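Local structure of putative dioxygenase (1H-3-hydroxy-4-oxoquinaldine 2,4-dioxygenase) (Mycobacteroides abscessus subsp. abscessus, 6RA3) at residues 98-103 against 120-125; 199-204 against 227-232; 210-215 against 220-225. The protein cleaves the ring of the Pseudomonas quinolone signal PQS with dioxygen, giving N-octanoylanthranilate and carbon monoxide, and so takes part in degrading this quorum-sensing molecule. All coordinates share one frame; numbering follows the deposited sequence.

Contact 1 of 3, residues 98-103 against 120-125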
loop_
_atom_site.group_PDB
_atom_site.type_symbol
_atom_site.label_atom_id
_atom_site.label_comp_id
_atom_site.label_asym_id
_atom_site.label_seq_id
_atom_site.Cartn_x
_atom_site.Cartn_y
_atom_site.Cartn_z
ATOM N N GLY A 98 -6.851 -13.386 -19.650
ATOM C CA GLY A 98 -6.352 -14.225 -18.570
ATOM C C GLY A 98 -6.916 -15.637 -18.614
ATOM O O GLY A 98 -6.279 -16.575 -18.105
ATOM N N GLY A 99 -8.088 -15.816 -19.252
ATOM C CA GLY A 99 -8.636 -17.156 -19.457
ATOM C C GLY A 99 -7.638 -18.128 -20.043
ATOM O O GLY A 99 -7.646 -19.320 -19.715
ATOM N N TRP A 100 -6.744 -17.638 -20.912
ATOM C CA TRP A 100 -5.794 -18.546 -21.524
ATOM C C TRP A 100 -4.879 -19.161 -20.494
ATOM O O TRP A 100 -4.546 -20.345 -20.594
ATOM C CB TRP A 100 -4.961 -17.836 -22.599
ATOM C CG TRP A 100 -5.713 -17.360 -23.778
ATOM C CD1 TRP A 100 -6.211 -16.106 -23.984
ATOM C CD2 TRP A 100 -6.040 -18.122 -24.955
ATOM N NE1 TRP A 100 -6.833 -16.039 -25.215
ATOM C CE2 TRP A 100 -6.753 -17.264 -25.822
ATOM C CE3 TRP A 100 -5.801 -19.442 -25.356
ATOM C CZ2 TRP A 100 -7.229 -17.683 -27.078
ATOM C CZ3 TRP A 100 -6.275 -19.851 -26.617
ATOM C CH2 TRP A 100 -6.981 -18.968 -27.443
ATOM N N ALA A 101 -4.404 -18.357 -19.520
ATOM C CA ALA A 101 -3.556 -18.893 -18.463
ATOM C C ALA A 101 -4.349 -19.801 -17.538
ATOM O O ALA A 101 -3.851 -20.849 -17.107
ATOM C CB ALA A 101 -2.927 -17.749 -17.674
ATOM N N ALA A 102 -5.582 -19.407 -17.225
ATOM C CA ALA A 102 -6.450 -20.253 -16.394
ATOM C C ALA A 102 -6.605 -21.655 -16.985
ATOM O O ALA A 102 -6.547 -22.655 -16.259
ATOM C CB ALA A 102 -7.820 -19.590 -16.231
ATOM N N LEU A 103 -6.772 -21.756 -18.311
ATOM C CA LEU A 103 -6.910 -23.077 -18.930
ATOM C C LEU A 103 -5.579 -23.821 -18.950
ATOM O O LEU A 103 -5.534 -25.041 -18.754
ATOM C CB LEU A 103 -7.490 -22.918 -20.332
ATOM C CG LEU A 103 -8.868 -22.248 -20.285
ATOM C CD1 LEU A 103 -9.344 -21.785 -21.639
ATOM C CD2 LEU A 103 -9.873 -23.231 -19.688
ATOM N N LEU A 120 -14.431 -14.904 -17.849
ATOM C CA LEU A 120 -15.248 -13.714 -18.059
ATOM C C LEU A 120 -14.869 -13.094 -19.405
ATOM O O LEU A 120 -13.728 -12.647 -19.584
ATOM C CB LEU A 120 -15.041 -12.702 -16.932
ATOM C CG LEU A 120 -15.733 -12.843 -15.570
ATOM C CD1 LEU A 120 -15.898 -14.277 -15.131
ATOM C CD2 LEU A 120 -14.931 -12.055 -14.551
ATOM N N ASP A 121 -15.824 -13.097 -20.348
ATOM C CA ASP A 121 -15.802 -12.267 -21.565
ATOM C C ASP A 121 -14.571 -12.517 -22.438
ATOM O O ASP A 121 -13.882 -11.582 -22.844
ATOM C CB ASP A 121 -15.913 -10.789 -21.194
ATOM C CG ASP A 121 -16.854 -10.017 -22.113
ATOM O OD1 ASP A 121 -16.460 -9.674 -23.252
ATOM O OD2 ASP A 121 -18.003 -9.755 -21.691
ATOM N N LEU A 122 -14.307 -13.789 -22.742
ATOM C CA LEU A 122 -13.206 -14.212 -23.608
ATOM C C LEU A 122 -13.757 -14.647 -24.967
ATOM O O LEU A 122 -14.648 -15.499 -25.032
ATOM C CB LEU A 122 -12.421 -15.356 -22.955
ATOM C CG LEU A 122 -11.344 -16.065 -23.780
ATOM C CD1 LEU A 122 -10.261 -15.085 -24.276
ATOM C CD2 LEU A 122 -10.726 -17.191 -22.983
ATOM N N ILE A 123 -13.229 -14.057 -26.048
ATOM C CA ILE A 123 -13.712 -14.339 -27.405
ATOM C C ILE A 123 -13.546 -15.826 -27.699
ATOM O O ILE A 123 -12.427 -16.354 -27.726
ATOM C CB ILE A 123 -12.967 -13.453 -28.424
ATOM C CG1 ILE A 123 -13.360 -11.980 -28.262
ATOM C CG2 ILE A 123 -13.219 -13.876 -29.861
ATOM C CD1 ILE A 123 -14.831 -11.691 -28.486
ATOM N N MET A 124 -14.671 -16.523 -27.910
ATOM C CA MET A 124 -14.621 -17.971 -28.062
ATOM C C MET A 124 -14.516 -18.412 -29.521
ATOM O O MET A 124 -14.113 -19.553 -29.786
ATOM C CB MET A 124 -15.855 -18.595 -27.399
ATOM C CG MET A 124 -15.803 -18.569 -25.855
ATOM S SD MET A 124 -14.575 -19.729 -25.195
ATOM C CE MET A 124 -14.483 -19.101 -23.502
ATOM N N THR A 125 -14.854 -17.531 -30.461
ATOM C CA THR A 125 -14.600 -17.750 -31.884
ATOM C C THR A 125 -13.100 -17.672 -32.179
ATOM O O THR A 125 -12.302 -17.305 -31.312
ATOM C CB THR A 125 -15.337 -16.693 -32.712
ATOM O OG1 THR A 125 -14.880 -15.384 -32.344
ATOM C CG2 THR A 125 -16.837 -16.762 -32.499
#
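Beside the active site of this alpha/beta-hydrolase fold, Leu122, in the loop that follows strand 116-120, pushes its two methyls against Gly99 and Trp100 at the start of helix 99-109. The branches divide the work. CD1 goes to the pyrrole side of the indole, 3.7 Å from Trp100 NE1 and 4.2 Å from Trp100 CD1, and meets the ring at a slant. CD2 turns to the helix backbone and lies 4.1 Å from the CA of Gly99, where there is no side chain to come between them. A chi1 of 172° swings Leu122 CG away from its backbone N and out toward the helix, its side chain at roughly a right angle to that of Trp100. The two backbones come close, 6.8 Å between the CA atoms of Gly99 and Leu122. Helix 99-109 follows the sharp turn after strand 90-95, the place of the nucleophile elbow in this fold, and that turn carries His97, which binds the substrate. The indole of Trp100 lies nearly parallel to the His97 imidazole, and Leu122 touches His97 as well. Just before Leu122, Asp121 uses OD1 to hydrogen-bond ND1 of the active-site His246, the pairing expected of an acid-histidine dyad. The first helical turn is already formed here, Leu103 N donating to Gly99 O at 2.9 Å.

Contact 2 of 3, residues 199-204 against 227-232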
loop_
_atom_site.group_PDB
_atom_site.type_symbol
_atom_site.label_atom_id
_atom_site.label_comp_id
_atom_site.label_asym_id
_atom_site.label_seq_id
_atom_site.Cartn_x
_atom_site.Cartn_y
_atom_site.Cartn_z
ATOM N N ARG A 199 -11.328 -24.601 -28.898
ATOM C CA ARG A 199 -10.423 -25.649 -29.348
ATOM C C ARG A 199 -9.350 -25.919 -28.301
ATOM O O ARG A 199 -8.981 -27.079 -28.057
ATOM C CB ARG A 199 -9.814 -25.272 -30.703
ATOM C CG ARG A 199 -10.812 -25.427 -31.860
ATOM C CD ARG A 199 -10.249 -24.969 -33.203
ATOM N NE ARG A 199 -9.139 -25.805 -33.674
ATOM C CZ ARG A 199 -9.272 -27.035 -34.175
ATOM N NH1 ARG A 199 -10.472 -27.599 -34.264
ATOM N NH2 ARG A 199 -8.201 -27.711 -34.577
ATOM N N ARG A 200 -8.851 -24.866 -27.644
ATOM C CA ARG A 200 -7.933 -25.099 -26.533
ATOM C C ARG A 200 -8.601 -25.980 -25.473
ATOM O O ARG A 200 -7.993 -26.940 -24.978
ATOM C CB ARG A 200 -7.448 -23.767 -25.938
ATOM C CG ARG A 200 -6.120 -23.886 -25.150
ATOM C CD ARG A 200 -6.286 -24.473 -23.730
ATOM N NE ARG A 200 -4.996 -24.824 -23.120
ATOM C CZ ARG A 200 -4.484 -26.053 -23.072
ATOM N NH1 ARG A 200 -5.158 -27.082 -23.571
ATOM N NH2 ARG A 200 -3.292 -26.252 -22.519
ATOM N N MET A 201 -9.870 -25.698 -25.148
ATOM C CA MET A 201 -10.580 -26.486 -24.127
ATOM C C MET A 201 -10.738 -27.954 -24.527
ATOM O O MET A 201 -10.598 -28.853 -23.680
ATOM C CB MET A 201 -11.953 -25.886 -23.853
ATOM C CG MET A 201 -11.897 -24.518 -23.216
ATOM S SD MET A 201 -13.492 -23.959 -22.687
ATOM C CE MET A 201 -13.906 -22.523 -23.643
ATOM N N GLU A 202 -11.065 -28.217 -25.804
ATOM C CA GLU A 202 -11.223 -29.596 -26.256
ATOM C C GLU A 202 -9.904 -30.352 -26.232
ATOM O O GLU A 202 -9.907 -31.591 -26.186
ATOM C CB GLU A 202 -11.830 -29.638 -27.661
ATOM C CG GLU A 202 -13.174 -28.909 -27.800
ATOM C CD GLU A 202 -13.791 -29.057 -29.197
ATOM O OE1 GLU A 202 -14.294 -30.156 -29.513
ATOM O OE2 GLU A 202 -13.777 -28.076 -29.979
ATOM N N ALA A 203 -8.777 -29.643 -26.241
ATOM C CA ALA A 203 -7.481 -30.292 -26.126
ATOM C C ALA A 203 -7.107 -30.646 -24.687
ATOM O O ALA A 203 -6.032 -31.221 -24.468
ATOM C CB ALA A 203 -6.411 -29.393 -26.737
ATOM N N LEU A 204 -7.953 -30.331 -23.702
ATOM C CA LEU A 204 -7.624 -30.621 -22.306
ATOM C C LEU A 204 -7.646 -32.117 -22.057
ATOM O O LEU A 204 -8.629 -32.791 -22.385
ATOM C CB LEU A 204 -8.614 -29.924 -21.370
ATOM C CG LEU A 204 -8.459 -28.408 -21.240
ATOM C CD1 LEU A 204 -9.700 -27.792 -20.627
ATOM C CD2 LEU A 204 -7.195 -28.064 -20.439
ATOM N N ASP A 227 -24.185 -23.034 -26.870
ATOM C CA ASP A 227 -25.147 -24.141 -26.840
ATOM C C ASP A 227 -24.562 -25.373 -27.498
ATOM O O ASP A 227 -24.574 -26.472 -26.937
ATOM C CB ASP A 227 -26.433 -23.745 -27.569
ATOM C CG ASP A 227 -27.162 -22.619 -26.889
ATOM O OD1 ASP A 227 -27.099 -22.585 -25.641
ATOM O OD2 ASP A 227 -27.798 -21.781 -27.576
ATOM N N ASP A 228 -24.065 -25.179 -28.720
ATOM C CA ASP A 228 -23.422 -26.230 -29.491
ATOM C C ASP A 228 -22.265 -26.839 -28.717
ATOM O O ASP A 228 -22.143 -28.065 -28.612
ATOM C CB ASP A 228 -22.949 -25.614 -30.813
ATOM C CG ASP A 228 -22.567 -26.638 -31.852
ATOM O OD1 ASP A 228 -21.802 -27.587 -31.538
ATOM O OD2 ASP A 228 -23.031 -26.468 -33.006
ATOM N N PHE A 229 -21.394 -25.987 -28.169
ATOM C CA PHE A 229 -20.278 -26.493 -27.379
ATOM C C PHE A 229 -20.787 -27.160 -26.103
ATOM O O PHE A 229 -20.318 -28.241 -25.727
ATOM C CB PHE A 229 -19.305 -25.345 -27.068
ATOM C CG PHE A 229 -17.922 -25.810 -26.728
ATOM C CD1 PHE A 229 -17.036 -26.182 -27.727
ATOM C CD2 PHE A 229 -17.511 -25.896 -25.408
ATOM C CE1 PHE A 229 -15.765 -26.635 -27.422
ATOM C CE2 PHE A 229 -16.252 -26.340 -25.091
ATOM C CZ PHE A 229 -15.368 -26.713 -26.101
ATOM N N ALA A 230 -21.788 -26.555 -25.459
ATOM C CA ALA A 230 -22.317 -27.107 -24.212
ATOM C C ALA A 230 -23.037 -28.433 -24.439
ATOM O O ALA A 230 -22.988 -29.318 -23.574
ATOM C CB ALA A 230 -23.258 -26.097 -23.549
ATOM N N ALA A 231 -23.705 -28.590 -25.593
ATOM C CA ALA A 231 -24.353 -29.858 -25.927
ATOM C C ALA A 231 -23.347 -30.975 -26.183
ATOM O O ALA A 231 -23.633 -32.137 -25.871
ATOM C CB ALA A 231 -25.251 -29.666 -27.137
ATOM N N ARG A 232 -22.171 -30.652 -26.735
ATOM C CA ARG A 232 -21.145 -31.663 -27.001
ATOM C C ARG A 232 -20.420 -32.105 -25.738
ATOM O O ARG A 232 -19.909 -33.231 -25.676
ATOM C CB ARG A 232 -20.096 -31.119 -27.975
ATOM C CG ARG A 232 -20.427 -31.178 -29.452
ATOM C CD ARG A 232 -19.275 -30.553 -30.267
ATOM N NE ARG A 232 -19.411 -29.094 -30.413
ATOM C CZ ARG A 232 -18.403 -28.247 -30.641
ATOM N NH1 ARG A 232 -17.148 -28.690 -30.734
ATOM N NH2 ARG A 232 -18.651 -26.939 -30.760
#
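Glu202, near the end of helix 197-202, comes at the edge of the Phe229 ring, with its carboxylate turned 88° to the ring plane. Its CG lies 3.5 Å from Phe229 CE1, close to the ring plane, and OE2 sits in that plane at the same edge. Phe229 can reach across from helix 221-232 because its CG is anti to its backbone N (chi1 -158°), which sends the ring toward the shorter helix. Met201 meets the same end of the ring obliquely, its CB 4.2 Å from Phe229 CZ, which Glu202 CG also touches, and its sulfur makes an oblique Met-aromatic contact, SD 5.4 Å from the centroid of the Phe229 ring. Phe236 of strand 236-240 meets the same ring edge-to-face. At the outer rim the carboxylate of Glu202 meets the guanidinium of Arg232, their planes 73° apart. NH1 of Arg232 stands at 3.4 Å from Glu202 OE1, a long salt bridge without a hydrogen bond. The NE side of the guanidinium is held within its own helix, Arg232 NE hydrogen-bonding Asp228 OD1 at 3.0 Å in a salt bridge, with the acceptor tilted from the guanidinium plane. Arg232 thus bridges two acids, and its charge probably steadies both carboxylates. The in-plane approach of OE2 puts negative charge at the electropositive C-H rim of Phe229, away from its electron-rich faces, so the edge-on arrangement is electrostatically sensible.

Contact 3 of 3, residues 210-215 against 220-225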
loop_
_atom_site.group_PDB
_atom_site.type_symbol
_atom_site.label_atom_id
_atom_site.label_comp_id
_atom_site.label_asym_id
_atom_site.label_seq_id
_atom_site.Cartn_x
_atom_site.Cartn_y
_atom_site.Cartn_z
ATOM N N ILE A 210 -15.965 -26.118 -16.711
ATOM C CA ILE A 210 -15.612 -24.790 -17.190
ATOM C C ILE A 210 -16.886 -24.011 -17.444
ATOM O O ILE A 210 -17.846 -24.548 -18.004
ATOM C CB ILE A 210 -14.743 -24.877 -18.460
ATOM C CG1 ILE A 210 -13.427 -25.576 -18.135
ATOM C CG2 ILE A 210 -14.537 -23.511 -19.036
ATOM C CD1 ILE A 210 -12.644 -26.047 -19.344
ATOM N N ARG A 211 -16.898 -22.747 -17.038
ATOM C CA ARG A 211 -18.037 -21.869 -17.264
ATOM C C ARG A 211 -17.542 -20.553 -17.837
ATOM O O ARG A 211 -16.687 -19.892 -17.236
ATOM C CB ARG A 211 -18.854 -21.608 -15.988
ATOM C CG ARG A 211 -20.059 -20.658 -16.242
ATOM C CD ARG A 211 -21.183 -20.702 -15.165
ATOM N NE ARG A 211 -21.455 -22.049 -14.659
ATOM C CZ ARG A 211 -22.228 -22.324 -13.609
ATOM N NH1 ARG A 211 -22.839 -21.348 -12.927
ATOM N NH2 ARG A 211 -22.400 -23.588 -13.238
ATOM N N HIS A 212 -18.092 -20.168 -18.984
ATOM C CA HIS A 212 -17.852 -18.856 -19.562
ATOM C C HIS A 212 -19.055 -17.976 -19.272
ATOM O O HIS A 212 -20.199 -18.368 -19.524
ATOM C CB HIS A 212 -17.595 -18.954 -21.070
ATOM C CG HIS A 212 -17.292 -17.644 -21.719
ATOM N ND1 HIS A 212 -17.577 -17.389 -23.042
ATOM C CD2 HIS A 212 -16.724 -16.515 -21.233
ATOM C CE1 HIS A 212 -17.208 -16.157 -23.343
ATOM N NE2 HIS A 212 -16.693 -15.603 -22.260
ATOM N N VAL A 213 -18.791 -16.816 -18.689
ATOM C CA VAL A 213 -19.789 -15.802 -18.402
ATOM C C VAL A 213 -19.361 -14.552 -19.146
ATOM O O VAL A 213 -18.188 -14.165 -19.085
ATOM C CB VAL A 213 -19.896 -15.521 -16.891
ATOM C CG1 VAL A 213 -20.890 -14.439 -16.636
ATOM C CG2 VAL A 213 -20.276 -16.777 -16.136
ATOM N N PHE A 214 -20.304 -13.908 -19.825
ATOM C CA PHE A 214 -19.946 -12.827 -20.727
ATOM C C PHE A 214 -21.159 -11.947 -20.947
ATOM O O PHE A 214 -22.288 -12.324 -20.638
ATOM C CB PHE A 214 -19.421 -13.378 -22.055
ATOM C CG PHE A 214 -20.382 -14.315 -22.747
ATOM C CD1 PHE A 214 -20.249 -15.693 -22.613
ATOM C CD2 PHE A 214 -21.416 -13.815 -23.531
ATOM C CE1 PHE A 214 -21.130 -16.563 -23.262
ATOM C CE2 PHE A 214 -22.301 -14.676 -24.181
ATOM C CZ PHE A 214 -22.156 -16.051 -24.046
ATOM N N SER A 215 -20.898 -10.760 -21.487
ATOM C CA SER A 215 -21.934 -9.801 -21.853
ATOM C C SER A 215 -21.767 -9.226 -23.244
ATOM O O SER A 215 -22.738 -8.700 -23.802
ATOM C CB SER A 215 -21.945 -8.629 -20.870
ATOM O OG SER A 215 -22.165 -9.075 -19.555
ATOM N N GLY A 220 -26.791 -13.248 -30.072
ATOM C CA GLY A 220 -26.039 -13.458 -31.305
ATOM C C GLY A 220 -25.911 -14.957 -31.645
ATOM O O GLY A 220 -26.254 -15.824 -30.845
ATOM N N GLU A 221 -25.424 -15.286 -32.842
ATOM C CA GLU A 221 -25.023 -16.663 -33.117
ATOM C C GLU A 221 -23.793 -17.083 -32.312
ATOM O O GLU A 221 -23.480 -18.282 -32.248
ATOM C CB GLU A 221 -24.766 -16.821 -34.619
ATOM C CG GLU A 221 -24.341 -18.207 -35.100
ATOM C CD GLU A 221 -25.505 -19.195 -35.241
ATOM O OE1 GLU A 221 -26.659 -18.740 -35.418
ATOM O OE2 GLU A 221 -25.262 -20.427 -35.185
ATOM N N TYR A 222 -23.079 -16.122 -31.716
ATOM C CA TYR A 222 -22.100 -16.438 -30.680
ATOM C C TYR A 222 -22.709 -17.373 -29.630
ATOM O O TYR A 222 -22.067 -18.336 -29.187
ATOM C CB TYR A 222 -21.607 -15.124 -30.046
ATOM C CG TYR A 222 -20.336 -15.232 -29.225
ATOM C CD1 TYR A 222 -19.097 -15.369 -29.845
ATOM C CD2 TYR A 222 -20.373 -15.185 -27.836
ATOM C CE1 TYR A 222 -17.931 -15.464 -29.108
ATOM C CE2 TYR A 222 -19.211 -15.274 -27.086
ATOM C CZ TYR A 222 -17.993 -15.417 -27.726
ATOM O OH TYR A 222 -16.821 -15.515 -27.007
ATOM N N ASP A 223 -23.961 -17.109 -29.243
ATOM C CA ASP A 223 -24.675 -17.947 -28.285
ATOM C C ASP A 223 -24.843 -19.384 -28.781
ATOM O O ASP A 223 -24.652 -20.340 -28.015
ATOM C CB ASP A 223 -26.031 -17.319 -28.002
ATOM C CG ASP A 223 -25.894 -15.898 -27.526
ATOM O OD1 ASP A 223 -26.055 -15.651 -26.309
ATOM O OD2 ASP A 223 -25.560 -15.037 -28.367
ATOM N N ALA A 224 -25.254 -19.559 -30.048
ATOM C CA ALA A 224 -25.496 -20.910 -30.549
ATOM C C ALA A 224 -24.210 -21.710 -30.588
ATOM O O ALA A 224 -24.233 -22.940 -30.430
ATOM C CB ALA A 224 -26.129 -20.873 -31.939
ATOM N N LEU A 225 -23.075 -21.036 -30.790
ATOM C CA LEU A 225 -21.802 -21.739 -30.705
ATOM C C LEU A 225 -21.593 -22.308 -29.299
ATOM O O LEU A 225 -21.032 -23.403 -29.140
ATOM C CB LEU A 225 -20.675 -20.784 -31.103
ATOM C CG LEU A 225 -19.232 -21.237 -30.894
ATOM C CD1 LEU A 225 -18.760 -22.207 -31.990
ATOM C CD2 LEU A 225 -18.354 -19.996 -30.810
#
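Phe214 has its CG wedged between its backbone N and carbonyl carbon (chi1 56°), while Tyr222 carries its CG anti to its backbone N (chi1 -164°); these two settings swing the rings to meet in the gap between strand and helix. The result is a T-shaped pair, with the edge of Tyr222 directed at the face of Phe214. Their planes stand at 86° and their centroids are 5.5 Å apart. The nearest atoms of the pair are Phe214 CE2 and Tyr222 CD2, at 4.2 Å, and Tyr222 CE2 lies over the middle of the Phe214 ring. Farther along the tyrosine, OH arrives at the edge of the His212 imidazole, 3.7 Å from His212 CE1, the two side chains crossing roughly at a right angle. Phe214 also lies against one face of that imidazole, its CD1 3.1 Å above the plane of the His212 ring, so the three aromatic groups interlock. Strand 209-214, helix 221-232 and strand 236-240 make up a beta-alpha-beta unit at the edge of the sheet. Here the helix runs back nearly antiparallel to the first strand, the two short axes 12.1 Å apart, and the rings fill the space between. The polar ends look to other partners: the hydroxyl of Tyr222 hydrogen-bonds the backbone N of Met124, while His212 is held at both nitrogens, ND1 by His226 NE2 and NE2 by the backbone N of Leu122. Since that amide must be the donor, NE2 acts as an acceptor, consistent with a proton on ND1. Asp223 OD1 approaches the rim of Phe214, 4.4 Å from Phe214 CE2, and forms a salt bridge with Arg240 of the following strand.

The three contacts sit within about 12 to 13 Å of one another, centre to centre, and pack together directly. Contact 1 meets contact 2 where Met124 SD lies 3.3 Å from Met201 CE. It joins contact 3 just past the end of strand 116-120, by a probable hydrogen bond from Asp121 N to Val213 O (2.9 Å). Contact 3 is nested in the chain between the segments of contact 2, and both use helix 221-232; Leu204 CD1 and Ile210 CD1 touch at 3.7 Å. Side chains of Trp100, Tyr222 and Met201 lie about 3, 9 and 11 Å from that of substrate-binding His97, those of Leu122 and Phe214 about 7 and 8 Å from that of His246.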